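Local atomic coordinates of GDP-6-deoxy-D-mannose reductase (Pseudomonas aeruginosa, PDB entry 6X3B), a protein that probably reduces GDP-4-dehydro-6-deoxy-D-mannose to GDP-D-rhamnose with NADPH, supplying the activated sugar for lipopolysaccharide O-antigen synthesis. Residues 96-100 with 150-155; 199-203 with 266-270. All coordinates share one frame; numbering follows the deposited sequence.

Contact 1: residues 96-100 with 150-155. With NDP (NADPH dihydro-nicotinamide-adenine-dinucleotide phosphate), chain E.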
loop_
_atom_site.group_PDB
_atom_site.type_symbol
_atom_site.label_atom_id
_atom_site.label_comp_id
_atom_site.label_asym_id
_atom_site.label_seq_id
_atom_site.Cartn_x
_atom_site.Cartn_y
_atom_site.Cartn_z
ATOM N N THR A 96 2.309 -7.984 -12.153
ATOM C CA THR A 96 1.324 -6.938 -11.896
ATOM C C THR A 96 1.886 -5.884 -10.940
ATOM O O THR A 96 1.685 -4.677 -11.140
ATOM C CB THR A 96 0.031 -7.568 -11.376
ATOM O OG1 THR A 96 -0.660 -8.148 -12.489
ATOM C CG2 THR A 96 -0.884 -6.523 -10.715
ATOM N N LEU A 97 2.650 -6.314 -9.932
ATOM C CA LEU A 97 3.278 -5.344 -9.042
ATOM C C LEU A 97 4.312 -4.514 -9.782
ATOM O O LEU A 97 4.379 -3.298 -9.583
ATOM C CB LEU A 97 3.916 -6.046 -7.838
ATOM C CG LEU A 97 2.903 -6.682 -6.889
ATOM C CD1 LEU A 97 3.660 -7.549 -5.879
ATOM C CD2 LEU A 97 2.068 -5.610 -6.171
ATOM N N GLN A 98 5.117 -5.151 -10.650
ATOM C CA GLN A 98 6.118 -4.417 -11.417
ATOM C C GLN A 98 5.469 -3.345 -12.280
ATOM O O GLN A 98 5.906 -2.189 -12.284
ATOM C CB GLN A 98 6.946 -5.372 -12.297
ATOM C CG GLN A 98 7.780 -6.439 -11.528
ATOM C CD GLN A 98 8.950 -5.837 -10.774
ATOM O OE1 GLN A 98 9.266 -4.650 -10.931
ATOM N NE2 GLN A 98 9.590 -6.641 -9.933
ATOM N N ILE A 99 4.431 -3.719 -13.033
ATOM C CA ILE A 99 3.792 -2.774 -13.949
ATOM C C ILE A 99 3.090 -1.668 -13.166
ATOM O O ILE A 99 3.260 -0.474 -13.447
ATOM C CB ILE A 99 2.793 -3.505 -14.868
ATOM C CG1 ILE A 99 3.519 -4.515 -15.766
ATOM C CG2 ILE A 99 1.957 -2.473 -15.661
ATOM C CD1 ILE A 99 2.589 -5.321 -16.672
ATOM N N ASN A 100 2.272 -2.055 -12.190
ATOM C CA ASN A 100 1.398 -1.079 -11.566
ATOM C C ASN A 100 2.118 -0.245 -10.519
ATOM O O ASN A 100 1.776 0.931 -10.325
ATOM C CB ASN A 100 0.184 -1.761 -10.963
ATOM C CG ASN A 100 -0.782 -2.274 -12.027
ATOM O OD1 ASN A 100 -0.601 -2.023 -13.225
ATOM N ND2 ASN A 100 -1.809 -2.999 -11.591
ATOM N N PRO A 150 -4.059 -9.513 -5.872
ATOM C CA PRO A 150 -2.816 -8.760 -6.129
ATOM C C PRO A 150 -3.010 -7.499 -6.960
ATOM O O PRO A 150 -2.197 -6.576 -6.859
ATOM C CB PRO A 150 -1.925 -9.773 -6.868
ATOM C CG PRO A 150 -2.575 -11.123 -6.628
ATOM C CD PRO A 150 -4.034 -10.849 -6.497
ATOM N N TYR A 151 -4.024 -7.441 -7.822
ATOM C CA TYR A 151 -4.307 -6.181 -8.510
ATOM C C TYR A 151 -4.712 -5.102 -7.507
ATOM O O TYR A 151 -4.181 -3.984 -7.530
ATOM C CB TYR A 151 -5.403 -6.387 -9.544
ATOM C CG TYR A 151 -6.100 -5.126 -9.996
ATOM C CD1 TYR A 151 -5.554 -4.324 -11.009
ATOM C CD2 TYR A 151 -7.318 -4.752 -9.439
ATOM C CE1 TYR A 151 -6.208 -3.170 -11.444
ATOM C CE2 TYR A 151 -7.979 -3.605 -9.866
ATOM C CZ TYR A 151 -7.420 -2.823 -10.869
ATOM O OH TYR A 151 -8.077 -1.696 -11.291
ATOM N N ALA A 152 -5.631 -5.434 -6.593
ATOM C CA ALA A 152 -6.058 -4.434 -5.617
ATOM C C ALA A 152 -4.905 -4.050 -4.690
ATOM O O ALA A 152 -4.763 -2.875 -4.336
ATOM C CB ALA A 152 -7.270 -4.933 -4.830
ATOM N N VAL A 153 -4.054 -5.022 -4.329
ATOM C CA VAL A 153 -2.841 -4.733 -3.562
ATOM C C VAL A 153 -1.970 -3.717 -4.298
ATOM O O VAL A 153 -1.535 -2.709 -3.727
ATOM C CB VAL A 153 -2.061 -6.033 -3.287
ATOM C CG1 VAL A 153 -0.651 -5.729 -2.757
ATOM C CG2 VAL A 153 -2.824 -6.920 -2.275
ATOM N N SER A 154 -1.727 -3.956 -5.591
ATOM C CA SER A 154 -0.863 -3.064 -6.363
ATOM C C SER A 154 -1.460 -1.669 -6.508
ATOM O O SER A 154 -0.713 -0.685 -6.518
ATOM C CB SER A 154 -0.578 -3.673 -7.743
ATOM O OG SER A 154 -1.686 -3.508 -8.618
ATOM N N LYS A 155 -2.792 -1.550 -6.578
ATOM C CA LYS A 155 -3.397 -0.223 -6.664
ATOM C C LYS A 155 -3.223 0.551 -5.359
ATOM O O LYS A 155 -2.871 1.732 -5.375
ATOM C CB LYS A 155 -4.883 -0.319 -7.016
ATOM C CG LYS A 155 -5.196 -1.020 -8.314
ATOM C CD LYS A 155 -4.572 -0.312 -9.528
ATOM C CE LYS A 155 -5.593 0.566 -10.215
ATOM N NZ LYS A 155 -4.981 1.330 -11.319
HETATM P PA NDP E . -7.021 -1.267 -19.981
HETATM O O1A NDP E . -6.427 -2.558 -19.530
HETATM O O2A NDP E . -8.150 -1.304 -20.956
HETATM O O5B NDP E . -5.864 -0.315 -20.546
HETATM C C5B NDP E . -4.550 -0.372 -19.942
HETATM C C4B NDP E . -3.640 0.597 -20.652
HETATM O O4B NDP E . -2.327 0.562 -20.035
HETATM C C3B NDP E . -3.410 0.333 -22.148
HETATM O O3B NDP E . -3.416 1.549 -22.886
HETATM C C2B NDP E . -2.048 -0.349 -22.167
HETATM O O2B NDP E . -1.383 -0.107 -23.404
HETATM C C1B NDP E . -1.349 0.385 -21.031
HETATM N N9A NDP E . -0.224 -0.345 -20.462
HETATM C C8A NDP E . -0.261 -1.577 -19.858
HETATM N N7A NDP E . 0.911 -1.987 -19.446
HETATM C C5A NDP E . 1.778 -0.964 -19.800
HETATM C C6A NDP E . 3.165 -0.794 -19.640
HETATM N N6A NDP E . 3.920 -1.717 -19.051
HETATM N N1A NDP E . 3.726 0.346 -20.108
HETATM C C2A NDP E . 2.928 1.245 -20.696
HETATM N N3A NDP E . 1.614 1.197 -20.903
HETATM C C4A NDP E . 1.090 0.055 -20.428
HETATM O O3 NDP E . -7.497 -0.439 -18.695
HETATM P PN NDP E . -8.843 0.386 -18.426
HETATM O O1N NDP E . -8.901 1.523 -19.390
HETATM O O2N NDP E . -9.987 -0.569 -18.385
HETATM O O5D NDP E . -8.571 0.952 -16.952
HETATM C C5D NDP E . -8.016 2.281 -16.806
HETATM C C4D NDP E . -7.665 2.511 -15.357
HETATM O O4D NDP E . -8.872 2.423 -14.559
HETATM C C3D NDP E . -6.676 1.507 -14.745
HETATM O O3D NDP E . -5.776 2.152 -13.854
HETATM C C2D NDP E . -7.612 0.539 -14.026
HETATM O O2D NDP E . -6.983 -0.144 -12.953
HETATM C C1D NDP E . -8.711 1.473 -13.534
HETATM N N1N NDP E . -10.010 0.768 -13.326
HETATM C C2N NDP E . -10.762 0.345 -14.389
HETATM C C3N NDP E . -12.021 -0.164 -14.223
HETATM C C7N NDP E . -12.662 -0.834 -15.377
HETATM O O7N NDP E . -13.762 -1.377 -15.237
HETATM N N7N NDP E . -12.025 -0.828 -16.539
HETATM C C4N NDP E . -12.675 -0.015 -12.892
HETATM C C5N NDP E . -11.757 0.399 -11.819
HETATM C C6N NDP E . -10.472 0.529 -12.055
HETATM P P2B NDP E . -1.126 -1.481 -24.212
HETATM O O1X NDP E . -0.418 -1.078 -25.488
HETATM O O2X NDP E . -0.264 -2.363 -23.334
HETATM O O3X NDP E . -2.484 -2.096 -24.480
#

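Contact 2: residues 199-203 with 266-270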
loop_
_atom_site.group_PDB
_atom_site.type_symbol
_atom_site.label_atom_id
_atom_site.label_comp_id
_atom_site.label_asym_id
_atom_site.label_seq_id
_atom_site.Cartn_x
_atom_site.Cartn_y
_atom_site.Cartn_z
ATOM N N ILE A 199 -26.469 -10.411 -26.100
ATOM C CA ILE A 199 -27.810 -10.001 -26.496
ATOM C C ILE A 199 -27.791 -9.382 -27.891
ATOM O O ILE A 199 -28.703 -9.609 -28.693
ATOM C CB ILE A 199 -28.390 -9.047 -25.442
ATOM C CG1 ILE A 199 -28.744 -9.831 -24.180
ATOM C CG2 ILE A 199 -29.590 -8.315 -25.994
ATOM C CD1 ILE A 199 -29.122 -8.979 -23.018
ATOM N N ALA A 200 -26.750 -8.606 -28.211
ATOM C CA ALA A 200 -26.622 -8.098 -29.573
ATOM C C ALA A 200 -26.496 -9.237 -30.579
ATOM O O ALA A 200 -26.983 -9.124 -31.712
ATOM C CB ALA A 200 -25.421 -7.160 -29.688
ATOM N N ARG A 201 -25.847 -10.337 -30.189
ATOM C CA ARG A 201 -25.780 -11.502 -31.067
ATOM C C ARG A 201 -27.152 -12.146 -31.229
ATOM O O ARG A 201 -27.505 -12.600 -32.326
ATOM C CB ARG A 201 -24.757 -12.508 -30.533
ATOM C CG ARG A 201 -23.318 -12.012 -30.663
ATOM C CD ARG A 201 -22.307 -12.887 -29.931
ATOM N NE ARG A 201 -22.444 -14.293 -30.282
ATOM C CZ ARG A 201 -21.887 -14.845 -31.355
ATOM N NH1 ARG A 201 -21.155 -14.104 -32.185
ATOM N NH2 ARG A 201 -22.066 -16.135 -31.596
ATOM N N MET A 202 -27.949 -12.175 -30.160
ATOM C CA MET A 202 -29.313 -12.680 -30.280
ATOM C C MET A 202 -30.143 -11.832 -31.244
ATOM O O MET A 202 -30.917 -12.372 -32.043
ATOM C CB MET A 202 -29.983 -12.721 -28.913
ATOM C CG MET A 202 -29.263 -13.530 -27.875
ATOM S SD MET A 202 -30.101 -13.287 -26.301
ATOM C CE MET A 202 -28.944 -14.127 -25.211
ATOM N N LYS A 203 -30.011 -10.503 -31.171
ATOM C CA LYS A 203 -30.753 -9.631 -32.080
ATOM C C LYS A 203 -30.503 -10.013 -33.534
ATOM O O LYS A 203 -31.400 -9.917 -34.378
ATOM C CB LYS A 203 -30.351 -8.171 -31.871
ATOM C CG LYS A 203 -30.889 -7.507 -30.604
ATOM C CD LYS A 203 -30.436 -6.044 -30.549
ATOM C CE LYS A 203 -31.084 -5.215 -31.652
ATOM N NZ LYS A 203 -32.551 -5.083 -31.419
ATOM N N ALA A 266 -33.070 -4.077 -25.948
ATOM C CA ALA A 266 -32.774 -4.796 -27.180
ATOM C C ALA A 266 -34.016 -5.354 -27.861
ATOM O O ALA A 266 -33.913 -5.825 -29.001
ATOM C CB ALA A 266 -31.799 -5.931 -26.885
ATOM N N GLN A 267 -35.173 -5.308 -27.192
ATOM C CA GLN A 267 -36.422 -5.897 -27.688
ATOM C C GLN A 267 -36.241 -7.397 -27.911
ATOM O O GLN A 267 -36.653 -7.970 -28.926
ATOM C CB GLN A 267 -36.923 -5.165 -28.942
ATOM C CG GLN A 267 -37.180 -3.687 -28.638
ATOM C CD GLN A 267 -37.593 -2.879 -29.871
ATOM O OE1 GLN A 267 -38.769 -2.812 -30.225
ATOM N NE2 GLN A 267 -36.621 -2.298 -30.535
ATOM N N VAL A 268 -35.606 -8.027 -26.928
ATOM C CA VAL A 268 -35.335 -9.454 -26.906
ATOM C C VAL A 268 -35.950 -10.021 -25.636
ATOM O O VAL A 268 -36.025 -9.345 -24.604
ATOM C CB VAL A 268 -33.808 -9.712 -26.979
ATOM C CG1 VAL A 268 -33.427 -11.070 -26.434
ATOM C CG2 VAL A 268 -33.315 -9.539 -28.415
ATOM N N GLU A 269 -36.455 -11.244 -25.731
ATOM C CA GLU A 269 -36.820 -12.026 -24.562
ATOM C C GLU A 269 -35.828 -13.173 -24.448
ATOM O O GLU A 269 -35.496 -13.812 -25.455
ATOM C CB GLU A 269 -38.251 -12.554 -24.668
ATOM C CG GLU A 269 -39.193 -11.980 -23.627
ATOM C CD GLU A 269 -40.612 -12.514 -23.752
ATOM O OE1 GLU A 269 -40.792 -13.662 -24.220
ATOM O OE2 GLU A 269 -41.550 -11.778 -23.375
ATOM N N LEU A 270 -35.340 -13.418 -23.238
ATOM C CA LEU A 270 -34.314 -14.428 -23.040
ATOM C C LEU A 270 -34.560 -15.158 -21.730
ATOM O O LEU A 270 -35.229 -14.656 -20.824
ATOM C CB LEU A 270 -32.901 -13.810 -23.054
ATOM C CG LEU A 270 -32.579 -12.622 -22.138
ATOM C CD1 LEU A 270 -32.327 -13.047 -20.700
ATOM C CD2 LEU A 270 -31.360 -11.901 -22.676
HETATM O O HOH W 1 -33.804 -2.592 -29.945
#

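Contact 1: residues 96-100 with 150-155
The carboxamide of Asn-100 and the phenol ring of Tyr-151 meet with their planes 76° apart, ND2 lying 4.0 Å from CD1 in an oblique approach. One face of the tyrosine ring is covered by Lys-155 CG, displaced toward the rim. At the ring's edge, in its plane, the nicotinamide-ribose hydroxyl O2D of NADPH forms a short hydrogen bond with Tyr-151 OH, 2.5 Å long. The Asn-100 amide is held at both ends: ND2 donates a nearly straight bond (167°) to Ser-154 OG at 3.0 Å, with the acceptor in the amide plane, and OD1 accepts from the backbone N of Gln-83. Together these bonds fix the flip of the amide. Ser-154 OG, lying between its backbone N and carbonyl carbon, turns back to donate to Tyr-151 O at 2.8 Å, a carbonyl that also accepts from Lys-155 N. The serine thus links the amide of helix 93-114 to the first turn of helix 150-169. Methyl groups pack round it: Leu-97 CD2 rests on Ser-154 CB at 3.6 Å, and Thr-96 CG2 lies near OG while its own OG1 bonds to Gln-83. Lys-155 sends NZ to both ribose hydroxyls, 2.8 Å from O3D and 3.0 Å from O2D. Tyr-151 and Lys-155 form the YxxxK motif of the extended short-chain dehydrogenase/reductase family, and here both hold the cofactor ribose. Helices 93-114 and 150-169 run in roughly the same direction, their local axes 9.2 Å apart and inclined by 32°. Helix 86-91 packs against Thr-96, Pro-150 and Tyr-151, strand 119-123 supplies the Ile-123 carbonyl to Lys-155 NZ, and the second subunit packs its Leu-105 on Leu-97 and its Gln-164 on Val-153.

Contact 2: residues 199-203 with 266-270
Lys-203 NZ is gripped by two acceptors, the backbone carbonyl of Ala-266 and a water. The bond to Ala-266 O is 2.9 Å long, its donor tilted 28° from the carbonyl plane; the water, 3.2 Å from NZ, also accepts from Gln-267 NE2 and so bridges the two side chains. Bends at chi3 and chi4 bring the amine to the carbonyl oxygen, while the aliphatic part of the lysine lies against the loop, with CG 3.8 Å from Val-268 CG2. Away from the amine the contact is apolar. Ile-199 spreads its branches over two residues: CG2 presses on Ala-266 CB at 3.4 Å, tighter than a usual van der Waals contact, and CG1 and CD1 both meet Leu-270 CD2. The isoleucine and leucine side chains cross at about a right angle. Met-202, extended beyond CG, brings its sulfur against both Val-268 and Leu-270, SD standing 4.0 Å from Val-268 CG1 and 4.1 Å from Leu-270 CD2. Alternate residues of the loop, Val-268 and Leu-270, direct their side chains toward the helix, whereas Glu-269 between them turns away and gives its carbonyl to Asn-209 ND2. Leu-314 of helix 306-320 touches both Ile-199 and Ala-266, extending the apolar layer. At Gln-267, whose phi is positive (59°), the chain leaves helix 255-266 through a Schellman motif, a typical helix C-terminal turn, and then extends into strand 271-274, the parallel partner of strand 210-213.

The two contacts lie in different parts of the chain, their centres 37 Å apart and their nearest atoms about 25 Å apart, and they follow one another in sequence without overlap. Contact 1 is buried and contains Ile-99, Tyr-151 and Lys-155 of the NADPH pocket, so its helix pair bears directly on the cofactor. Contact 2 holds none of the pocket residues; it lies farther out, about 27 Å from the centre of the chain to its own centre against about 15 Å for contact 1, and joins the end of helix 191-203 to the loop after helix 255-266. Contact 1 also borders the second subunit, whereas no other chain of the assembly touches the segments of contact 2.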